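Local coordinates for cell division control protein Cdc48 (Mycobacterium smegmatis, PDB 5E7P) that probably binds and hydrolyses ATP as a Cdc48-type AAA ATPase, and is held here with ADP bound, at residues Leu130-Val141 / Gly187-Val197; Ser269-Ala277 / Pro423-Ala431. One frame throughout, in Å; residues are numbered along the deposited sequence.

Contact 1: Leu130-Val141 / Gly187-Val197; sequences LRMALLGKVMTV and GTVSVQPNSVV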
loop_
_atom_site.group_PDB
_atom_site.type_symbol
_atom_site.label_atom_id
_atom_site.label_comp_id
_atom_site.label_asym_id
_atom_site.label_seq_id
_atom_site.Cartn_x
_atom_site.Cartn_y
_atom_site.Cartn_z
ATOM N N LEU A 130 19.178 -0.455 -7.193
ATOM C CA LEU A 130 19.094 -1.328 -6.025
ATOM C C LEU A 130 17.683 -1.359 -5.452
ATOM O O LEU A 130 17.147 -2.426 -5.149
ATOM C CB LEU A 130 20.070 -0.877 -4.934
ATOM C CG LEU A 130 21.559 -1.184 -5.113
ATOM C CD1 LEU A 130 22.365 -0.599 -3.963
ATOM C CD2 LEU A 130 21.792 -2.683 -5.229
ATOM N N ARG A 131 17.087 -0.180 -5.302
ATOM C CA ARG A 131 15.750 -0.061 -4.738
ATOM C C ARG A 131 14.710 -0.703 -5.650
ATOM O O ARG A 131 13.785 -1.367 -5.183
ATOM C CB ARG A 131 15.410 1.407 -4.489
ATOM C CG ARG A 131 14.025 1.642 -3.929
ATOM C CD ARG A 131 13.828 3.114 -3.618
ATOM N NE ARG A 131 14.148 3.965 -4.763
ATOM C CZ ARG A 131 14.479 5.248 -4.670
ATOM N NH1 ARG A 131 14.544 5.833 -3.479
ATOM N NH2 ARG A 131 14.755 5.948 -5.761
ATOM N N MET A 132 14.872 -0.505 -6.952
ATOM C CA MET A 132 13.981 -1.108 -7.935
ATOM C C MET A 132 14.041 -2.635 -7.884
ATOM O O MET A 132 13.012 -3.312 -7.933
ATOM C CB MET A 132 14.344 -0.627 -9.340
ATOM C CG MET A 132 13.479 -1.214 -10.443
ATOM S SD MET A 132 14.076 -0.773 -12.086
ATOM C CE MET A 132 14.086 1.015 -11.971
ATOM N N ALA A 133 15.252 -3.169 -7.782
ATOM C CA ALA A 133 15.464 -4.611 -7.804
ATOM C C ALA A 133 14.999 -5.294 -6.518
ATOM O O ALA A 133 14.638 -6.470 -6.530
ATOM C CB ALA A 133 16.933 -4.922 -8.071
ATOM N N LEU A 134 15.011 -4.556 -5.413
ATOM C CA LEU A 134 14.668 -5.127 -4.113
ATOM C C LEU A 134 13.341 -4.602 -3.579
ATOM O O LEU A 134 13.014 -4.804 -2.409
ATOM C CB LEU A 134 15.777 -4.847 -3.098
ATOM C CG LEU A 134 17.127 -5.509 -3.374
ATOM C CD1 LEU A 134 18.171 -5.037 -2.372
ATOM C CD2 LEU A 134 16.995 -7.024 -3.343
ATOM N N LEU A 135 12.582 -3.934 -4.440
ATOM C CA LEU A 135 11.323 -3.315 -4.036
ATOM C C LEU A 135 10.356 -4.331 -3.431
ATOM O O LEU A 135 10.038 -5.346 -4.053
ATOM C CB LEU A 135 10.674 -2.611 -5.230
ATOM C CG LEU A 135 9.551 -1.617 -4.926
ATOM C CD1 LEU A 135 10.064 -0.473 -4.057
ATOM C CD2 LEU A 135 8.955 -1.079 -6.220
ATOM N N GLY A 136 9.906 -4.057 -2.211
ATOM C CA GLY A 136 8.922 -4.895 -1.550
ATOM C C GLY A 136 9.498 -6.003 -0.686
ATOM O O GLY A 136 8.798 -6.565 0.154
ATOM N N LYS A 137 10.773 -6.322 -0.885
ATOM C CA LYS A 137 11.400 -7.422 -0.157
ATOM C C LYS A 137 11.786 -7.041 1.271
ATOM O O LYS A 137 12.098 -5.882 1.550
ATOM C CB LYS A 137 12.618 -7.949 -0.920
ATOM C CG LYS A 137 12.273 -8.523 -2.282
ATOM C CD LYS A 137 13.425 -9.323 -2.865
ATOM C CE LYS A 137 13.011 -10.002 -4.164
ATOM N NZ LYS A 137 14.088 -10.878 -4.703
ATOM N N VAL A 138 11.759 -8.022 2.171
ATOM C CA VAL A 138 12.112 -7.796 3.571
ATOM C C VAL A 138 13.611 -7.940 3.820
ATOM O O VAL A 138 14.269 -8.815 3.256
ATOM C CB VAL A 138 11.344 -8.735 4.527
ATOM C CG1 VAL A 138 9.873 -8.360 4.576
ATOM C CG2 VAL A 138 11.522 -10.184 4.110
ATOM N N MET A 139 14.140 -7.071 4.673
ATOM C CA MET A 139 15.566 -7.045 4.961
ATOM C C MET A 139 15.813 -7.163 6.457
ATOM O O MET A 139 15.027 -6.675 7.270
ATOM C CB MET A 139 16.191 -5.748 4.437
ATOM C CG MET A 139 15.967 -5.490 2.956
ATOM S SD MET A 139 16.866 -6.639 1.899
ATOM C CE MET A 139 16.029 -6.385 0.337
ATOM N N THR A 140 16.912 -7.820 6.810
ATOM C CA THR A 140 17.355 -7.922 8.191
ATOM C C THR A 140 18.875 -7.842 8.177
ATOM O O THR A 140 19.512 -8.366 7.264
ATOM C CB THR A 140 16.920 -9.257 8.833
ATOM O OG1 THR A 140 15.517 -9.461 8.623
ATOM C CG2 THR A 140 17.209 -9.255 10.328
ATOM N N VAL A 141 19.455 -7.177 9.172
ATOM C CA VAL A 141 20.906 -7.021 9.228
ATOM C C VAL A 141 21.604 -8.379 9.260
ATOM O O VAL A 141 21.253 -9.246 10.060
ATOM C CB VAL A 141 21.344 -6.174 10.441
ATOM C CG1 VAL A 141 22.857 -6.224 10.611
ATOM C CG2 VAL A 141 20.868 -4.740 10.281
ATOM N N GLY A 187 15.745 -3.774 13.203
ATOM C CA GLY A 187 14.861 -4.925 13.178
ATOM C C GLY A 187 14.669 -5.479 11.781
ATOM O O GLY A 187 15.633 -5.855 11.116
ATOM N N THR A 188 13.418 -5.534 11.338
ATOM C CA THR A 188 13.100 -6.039 10.008
ATOM C C THR A 188 12.327 -5.000 9.203
ATOM O O THR A 188 11.313 -4.469 9.659
ATOM C CB THR A 188 12.295 -7.347 10.073
ATOM O OG1 THR A 188 13.099 -8.368 10.671
ATOM C CG2 THR A 188 11.890 -7.791 8.678
ATOM N N VAL A 189 12.816 -4.712 8.001
ATOM C CA VAL A 189 12.234 -3.666 7.173
ATOM C C VAL A 189 11.959 -4.151 5.755
ATOM O O VAL A 189 12.529 -5.140 5.302
ATOM C CB VAL A 189 13.164 -2.442 7.089
ATOM C CG1 VAL A 189 13.382 -1.835 8.466
ATOM C CG2 VAL A 189 14.487 -2.831 6.461
ATOM N N SER A 190 11.077 -3.442 5.060
ATOM C CA SER A 190 10.776 -3.744 3.668
ATOM C C SER A 190 11.183 -2.567 2.791
ATOM O O SER A 190 11.032 -1.411 3.187
ATOM C CB SER A 190 9.286 -4.031 3.496
ATOM O OG SER A 190 8.514 -2.913 3.899
ATOM N N VAL A 191 11.699 -2.858 1.601
ATOM C CA VAL A 191 12.110 -1.803 0.682
ATOM C C VAL A 191 10.902 -1.159 0.009
ATOM O O VAL A 191 10.153 -1.812 -0.719
ATOM C CB VAL A 191 13.087 -2.320 -0.389
ATOM C CG1 VAL A 191 13.514 -1.187 -1.306
ATOM C CG2 VAL A 191 14.301 -2.972 0.265
ATOM N N GLN A 192 10.721 0.129 0.269
ATOM C CA GLN A 192 9.602 0.887 -0.268
ATOM C C GLN A 192 10.116 1.940 -1.253
ATOM O O GLN A 192 11.316 2.211 -1.299
ATOM C CB GLN A 192 8.836 1.547 0.881
ATOM C CG GLN A 192 8.256 0.560 1.873
ATOM C CD GLN A 192 7.229 -0.362 1.237
ATOM O OE1 GLN A 192 6.420 0.071 0.416
ATOM N NE2 GLN A 192 7.260 -1.639 1.609
ATOM N N PRO A 193 9.218 2.523 -2.065
ATOM C CA PRO A 193 9.653 3.588 -2.975
ATOM C C PRO A 193 10.258 4.791 -2.243
ATOM O O PRO A 193 11.117 5.469 -2.801
ATOM C CB PRO A 193 8.358 3.996 -3.668
ATOM C CG PRO A 193 7.524 2.762 -3.644
ATOM C CD PRO A 193 7.835 2.092 -2.342
ATOM N N ASN A 194 9.816 5.047 -1.016
ATOM C CA ASN A 194 10.369 6.142 -0.221
ATOM C C ASN A 194 11.565 5.708 0.626
ATOM O O ASN A 194 12.016 6.439 1.504
ATOM C CB ASN A 194 9.289 6.787 0.659
ATOM C CG ASN A 194 8.618 5.794 1.589
ATOM O OD1 ASN A 194 9.026 4.638 1.681
ATOM N ND2 ASN A 194 7.585 6.245 2.291
ATOM N N SER A 195 12.069 4.508 0.362
ATOM C CA SER A 195 13.273 4.033 1.025
ATOM C C SER A 195 14.487 4.442 0.212
ATOM O O SER A 195 14.366 4.797 -0.959
ATOM C CB SER A 195 13.248 2.509 1.170
ATOM O OG SER A 195 12.180 2.086 1.999
ATOM N N VAL A 196 15.657 4.399 0.838
ATOM C CA VAL A 196 16.906 4.556 0.107
ATOM C C VAL A 196 17.776 3.321 0.321
ATOM O O VAL A 196 17.943 2.855 1.446
ATOM C CB VAL A 196 17.658 5.853 0.503
ATOM C CG1 VAL A 196 17.891 5.922 2.008
ATOM C CG2 VAL A 196 18.973 5.966 -0.257
ATOM N N VAL A 197 18.304 2.771 -0.766
ATOM C CA VAL A 197 19.168 1.601 -0.676
ATOM C C VAL A 197 20.549 1.935 -1.219
ATOM O O VAL A 197 20.729 2.070 -2.427
ATOM C CB VAL A 197 18.585 0.408 -1.453
ATOM C CG1 VAL A 197 19.450 -0.827 -1.253
ATOM C CG2 VAL A 197 17.157 0.137 -1.011
HETATM O O HOH W 1 18.158 -5.954 11.576
#

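Contact 2: Ser269-Ala277 / Pro423-Ala431; sequences SGPAGVGKA and PGFVVADLA. With ADP (adenosine-5'-diphosphate), chain C.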
loop_
_atom_site.group_PDB
_atom_site.type_symbol
_atom_site.label_atom_id
_atom_site.label_comp_id
_atom_site.label_asym_id
_atom_site.label_seq_id
_atom_site.Cartn_x
_atom_site.Cartn_y
_atom_site.Cartn_z
ATOM N N SER A 269 -0.217 12.233 -4.481
ATOM C CA SER A 269 -0.247 11.061 -3.613
ATOM C C SER A 269 -0.983 9.876 -4.237
ATOM O O SER A 269 -1.491 9.964 -5.353
ATOM C CB SER A 269 -0.849 11.409 -2.251
ATOM O OG SER A 269 -2.133 11.988 -2.388
ATOM N N GLY A 270 -1.023 8.766 -3.510
ATOM C CA GLY A 270 -1.582 7.531 -4.025
ATOM C C GLY A 270 -0.701 6.352 -3.653
ATOM O O GLY A 270 0.430 6.542 -3.208
ATOM N N PRO A 271 -1.212 5.127 -3.847
ATOM C CA PRO A 271 -0.552 3.878 -3.446
ATOM C C PRO A 271 0.912 3.785 -3.884
ATOM O O PRO A 271 1.298 4.351 -4.906
ATOM C CB PRO A 271 -1.380 2.807 -4.159
ATOM C CG PRO A 271 -2.727 3.420 -4.298
ATOM C CD PRO A 271 -2.475 4.872 -4.561
ATOM N N ALA A 272 1.714 3.068 -3.106
ATOM C CA ALA A 272 3.132 2.919 -3.404
ATOM C C ALA A 272 3.345 2.184 -4.725
ATOM O O ALA A 272 2.785 1.113 -4.943
ATOM C CB ALA A 272 3.839 2.191 -2.261
ATOM N N GLY A 273 4.149 2.771 -5.605
ATOM C CA GLY A 273 4.469 2.152 -6.877
ATOM C C GLY A 273 3.338 2.217 -7.881
ATOM O O GLY A 273 3.358 1.517 -8.895
ATOM N N VAL A 274 2.343 3.054 -7.603
ATOM C CA VAL A 274 1.214 3.194 -8.511
ATOM C C VAL A 274 1.622 3.962 -9.770
ATOM O O VAL A 274 0.979 3.847 -10.813
ATOM C CB VAL A 274 0.008 3.875 -7.830
ATOM C CG1 VAL A 274 0.202 5.382 -7.780
ATOM C CG2 VAL A 274 -1.281 3.522 -8.559
ATOM N N GLY A 275 2.704 4.731 -9.670
ATOM C CA GLY A 275 3.229 5.464 -10.809
ATOM C C GLY A 275 3.156 6.972 -10.660
ATOM O O GLY A 275 2.966 7.686 -11.644
ATOM N N LYS A 276 3.319 7.464 -9.435
ATOM C CA LYS A 276 3.246 8.899 -9.176
ATOM C C LYS A 276 4.418 9.674 -9.787
ATOM O O LYS A 276 4.223 10.704 -10.432
ATOM C CB LYS A 276 3.161 9.169 -7.675
ATOM C CG LYS A 276 1.938 8.573 -7.008
ATOM C CD LYS A 276 1.928 8.896 -5.521
ATOM C CE LYS A 276 3.127 8.298 -4.814
ATOM N NZ LYS A 276 3.105 6.810 -4.847
ATOM N N ALA A 277 5.633 9.181 -9.579
ATOM C CA ALA A 277 6.823 9.862 -10.079
ATOM C C ALA A 277 6.904 9.788 -11.599
ATOM O O ALA A 277 7.288 10.754 -12.257
ATOM C CB ALA A 277 8.081 9.280 -9.442
ATOM N N PRO A 423 -5.826 -8.332 -8.365
ATOM C CA PRO A 423 -6.368 -7.132 -7.725
ATOM C C PRO A 423 -5.438 -6.669 -6.605
ATOM O O PRO A 423 -4.731 -7.487 -6.016
ATOM C CB PRO A 423 -7.699 -7.618 -7.152
ATOM C CG PRO A 423 -7.459 -9.061 -6.857
ATOM C CD PRO A 423 -6.544 -9.553 -7.948
ATOM N N GLY A 424 -5.426 -5.368 -6.335
ATOM C CA GLY A 424 -4.530 -4.810 -5.341
ATOM C C GLY A 424 -3.121 -4.601 -5.864
ATOM O O GLY A 424 -2.248 -4.117 -5.142
ATOM N N PHE A 425 -2.898 -4.968 -7.124
ATOM C CA PHE A 425 -1.594 -4.786 -7.758
ATOM C C PHE A 425 -1.417 -3.375 -8.313
ATOM O O PHE A 425 -2.390 -2.702 -8.644
ATOM C CB PHE A 425 -1.401 -5.796 -8.888
ATOM C CG PHE A 425 -0.817 -7.101 -8.445
ATOM C CD1 PHE A 425 -1.465 -7.885 -7.505
ATOM C CD2 PHE A 425 0.369 -7.558 -8.990
ATOM C CE1 PHE A 425 -0.928 -9.094 -7.103
ATOM C CE2 PHE A 425 0.912 -8.765 -8.594
ATOM C CZ PHE A 425 0.263 -9.535 -7.648
ATOM N N VAL A 426 -0.165 -2.937 -8.408
ATOM C CA VAL A 426 0.167 -1.680 -9.068
ATOM C C VAL A 426 1.137 -1.970 -10.205
ATOM O O VAL A 426 1.574 -3.108 -10.375
ATOM C CB VAL A 426 0.797 -0.669 -8.096
ATOM C CG1 VAL A 426 -0.176 -0.339 -6.981
ATOM C CG2 VAL A 426 2.101 -1.211 -7.532
ATOM N N VAL A 427 1.467 -0.945 -10.983
ATOM C CA VAL A 427 2.346 -1.122 -12.134
ATOM C C VAL A 427 3.722 -1.657 -11.722
ATOM O O VAL A 427 4.331 -2.457 -12.441
ATOM C CB VAL A 427 2.479 0.181 -12.970
ATOM C CG1 VAL A 427 3.009 1.334 -12.118
ATOM C CG2 VAL A 427 3.363 -0.048 -14.191
ATOM N N ALA A 428 4.193 -1.228 -10.553
ATOM C CA ALA A 428 5.474 -1.685 -10.026
ATOM C C ALA A 428 5.460 -3.198 -9.846
ATOM O O ALA A 428 6.408 -3.889 -10.222
ATOM C CB ALA A 428 5.784 -0.994 -8.707
ATOM N N ASP A 429 4.370 -3.704 -9.277
ATOM C CA ASP A 429 4.203 -5.136 -9.063
ATOM C C ASP A 429 4.092 -5.867 -10.394
ATOM O O ASP A 429 4.724 -6.903 -10.593
ATOM C CB ASP A 429 2.956 -5.407 -8.223
ATOM C CG ASP A 429 2.967 -4.663 -6.904
ATOM O OD1 ASP A 429 4.059 -4.509 -6.315
ATOM O OD2 ASP A 429 1.880 -4.235 -6.455
ATOM N N LEU A 430 3.283 -5.316 -11.295
ATOM C CA LEU A 430 3.073 -5.900 -12.615
ATOM C C LEU A 430 4.381 -5.961 -13.397
ATOM O O LEU A 430 4.641 -6.927 -14.118
ATOM C CB LEU A 430 2.026 -5.099 -13.392
ATOM C CG LEU A 430 0.615 -5.090 -12.799
ATOM C CD1 LEU A 430 -0.246 -4.023 -13.455
ATOM C CD2 LEU A 430 -0.031 -6.463 -12.941
ATOM N N ALA A 431 5.203 -4.927 -13.243
ATOM C CA ALA A 431 6.524 -4.905 -13.855
ATOM C C ALA A 431 7.376 -6.039 -13.293
ATOM O O ALA A 431 8.056 -6.744 -14.038
ATOM C CB ALA A 431 7.200 -3.564 -13.625
HETATM P PB ADP C . 5.390 5.835 -7.303
HETATM O O1B ADP C . 5.813 5.124 -6.046
HETATM O O2B ADP C . 6.206 7.058 -7.623
HETATM O O3B ADP C . 3.906 6.039 -7.445
HETATM P PA ADP C . 6.748 5.146 -9.683
HETATM O O1A ADP C . 8.165 5.172 -9.171
HETATM O O2A ADP C . 6.201 6.353 -10.403
HETATM O O3A ADP C . 5.801 4.766 -8.435
HETATM O "O5'" ADP C . 6.606 3.848 -10.609
HETATM C "C5'" ADP C . 6.561 2.574 -9.979
HETATM C "C4'" ADP C . 7.541 1.683 -10.725
HETATM O "O4'" ADP C . 6.908 1.178 -11.898
HETATM C "C3'" ADP C . 8.762 2.478 -11.158
HETATM O "O3'" ADP C . 9.956 1.815 -10.726
HETATM C "C2'" ADP C . 8.711 2.521 -12.672
HETATM O "O2'" ADP C . 9.989 2.179 -13.214
HETATM C "C1'" ADP C . 7.673 1.484 -13.064
HETATM N N9 ADP C . 6.751 1.996 -14.104
HETATM C C8 ADP C . 5.759 2.888 -13.915
HETATM N N7 ADP C . 5.099 3.129 -15.077
HETATM C C5 ADP C . 5.670 2.371 -16.032
HETATM C C6 ADP C . 5.471 2.135 -17.482
HETATM N N6 ADP C . 4.496 2.778 -18.167
HETATM N N1 ADP C . 6.296 1.262 -18.105
HETATM C C2 ADP C . 7.272 0.615 -17.442
HETATM N N3 ADP C . 7.505 0.779 -16.128
HETATM C C4 ADP C . 6.757 1.627 -15.383
HETATM O O HOH W 2 -0.361 1.412 -11.286
#

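Contact 1: Leu130-Val141 / Gly187-Val197
Met139 N gives Val189 O a hydrogen bond of 2.6 Å, and Val189 N returns one to Met139 O. Beyond this pair, Val191 N bonds to Lys137 O and Gly136 N to Val191 O (2.7 Å), carrying the pairing into the type II turn 134-137. Strands 138-140 and 188-190 run antiparallel; 188-190 is the middle strand of a small mixed sheet, flanked on its other side by 108-109. Val191 fills the angle between helix end and strand: CG2 meets Met139 CE at 3.8 Å and CG1 lies by the Arg131 chain. CG of Arg131 stands anti to the backbone N (chi1 179°), and a bend at chi3 turns the head toward the 192-195 turn, with CD 3.5 Å from Gln192 O. NH1 meets Ser195 O at 2.7 Å, almost end-on to the C=O bond, and the oxygen lies in the guanidinium plane; Pro193 O lies over one face. That type I turn is tied by Gln192 N to Ser195 OG, a hydroxyl also bonded to Ala110 O. Val197 sets CG1 against Leu130 CB (3.7 Å). Leu135 CD1 rests on Pro193 CD at 3.8 Å, and one water bridges Val141 N to Gly187 O.

Contact 2: Ser269-Ala277 / Pro423-Ala431
Val426 holds CG1 anti to its carbonyl carbon (chi1 -61°), which places CG2 between the backbone N and C and directs it at the peptide oxygens of Ala272 and Gly273. Val427 has chi1 of 58°, so that both methyls touch the adenine, CG1 at 3.6 Å from ADP C8 and CG2 at 3.7 Å from ADP N7; CG1 also lies against Gly273 O and Val274 O. Gly273 O thus sits among three consecutive residues of 423-431: the two valine methyls and Ala428 N, whose hydrogen bond to it is weak at 3.3 Å. A water joins Val274 O to Val427 N at the first turn of helix 427-448. The alpha carbons of Gly273 and Ala428 are 5.1 Å apart. Residues 270-277 form a P-loop of Walker A type, with Ala277 at the usual Ser/Thr position, passing from strand 265-269 into helix 276-283 and wrapping the beta-phosphate of ADP. O3B receives Gly275 N, Lys276 N and Lys276 NZ, the last at 2.8 Å; Gly273 N serves O1B, and Ala277 N serves O2B at 2.9 Å. The Lys276 chain folds back to the loop, and its NZ also bonds to Gly270 O, approaching from above that carbonyl plane, a second partner for the ammonium beside the phosphate. The charge of Lys276 and the start of helix 276-283 would both be expected to stabilise the phosphate oxygens. Across the contact, Val426 occupies the N-cap position of helix 427-448, its N bonded to Asp429 OD2 at 3.1 Å, on the anti side of the carboxylate and tilted from its plane. Asp429 OD1 is held by Leu469 N, while Leu400 of helix 394-404 packs on Val427.

In the fold
Both contacts are largely buried and meet at one of the two ADP sites, that of the first AAA module: Pro193 CG of contact 1 lies 3.9 Å from Gly273 N of contact 2, and Leu135 CD2 packs on Ala428 CB. They share no segment, and contact 1 closes along the chain before contact 2 opens. Contact 1 buries 785 Å² through strand pairing, an arginine-to-carbonyl bond and aliphatic packing, with Pro193 touching the nucleotide. Contact 2 buries 215 Å² and has one weak direct hydrogen bond; its polar chemistry goes mainly to the phosphates, while 423-431 supplies apolar contacts to the base and sugar. Pro193 and Leu135 bring contact 1 against the P-loop and helix 427-448 by packing.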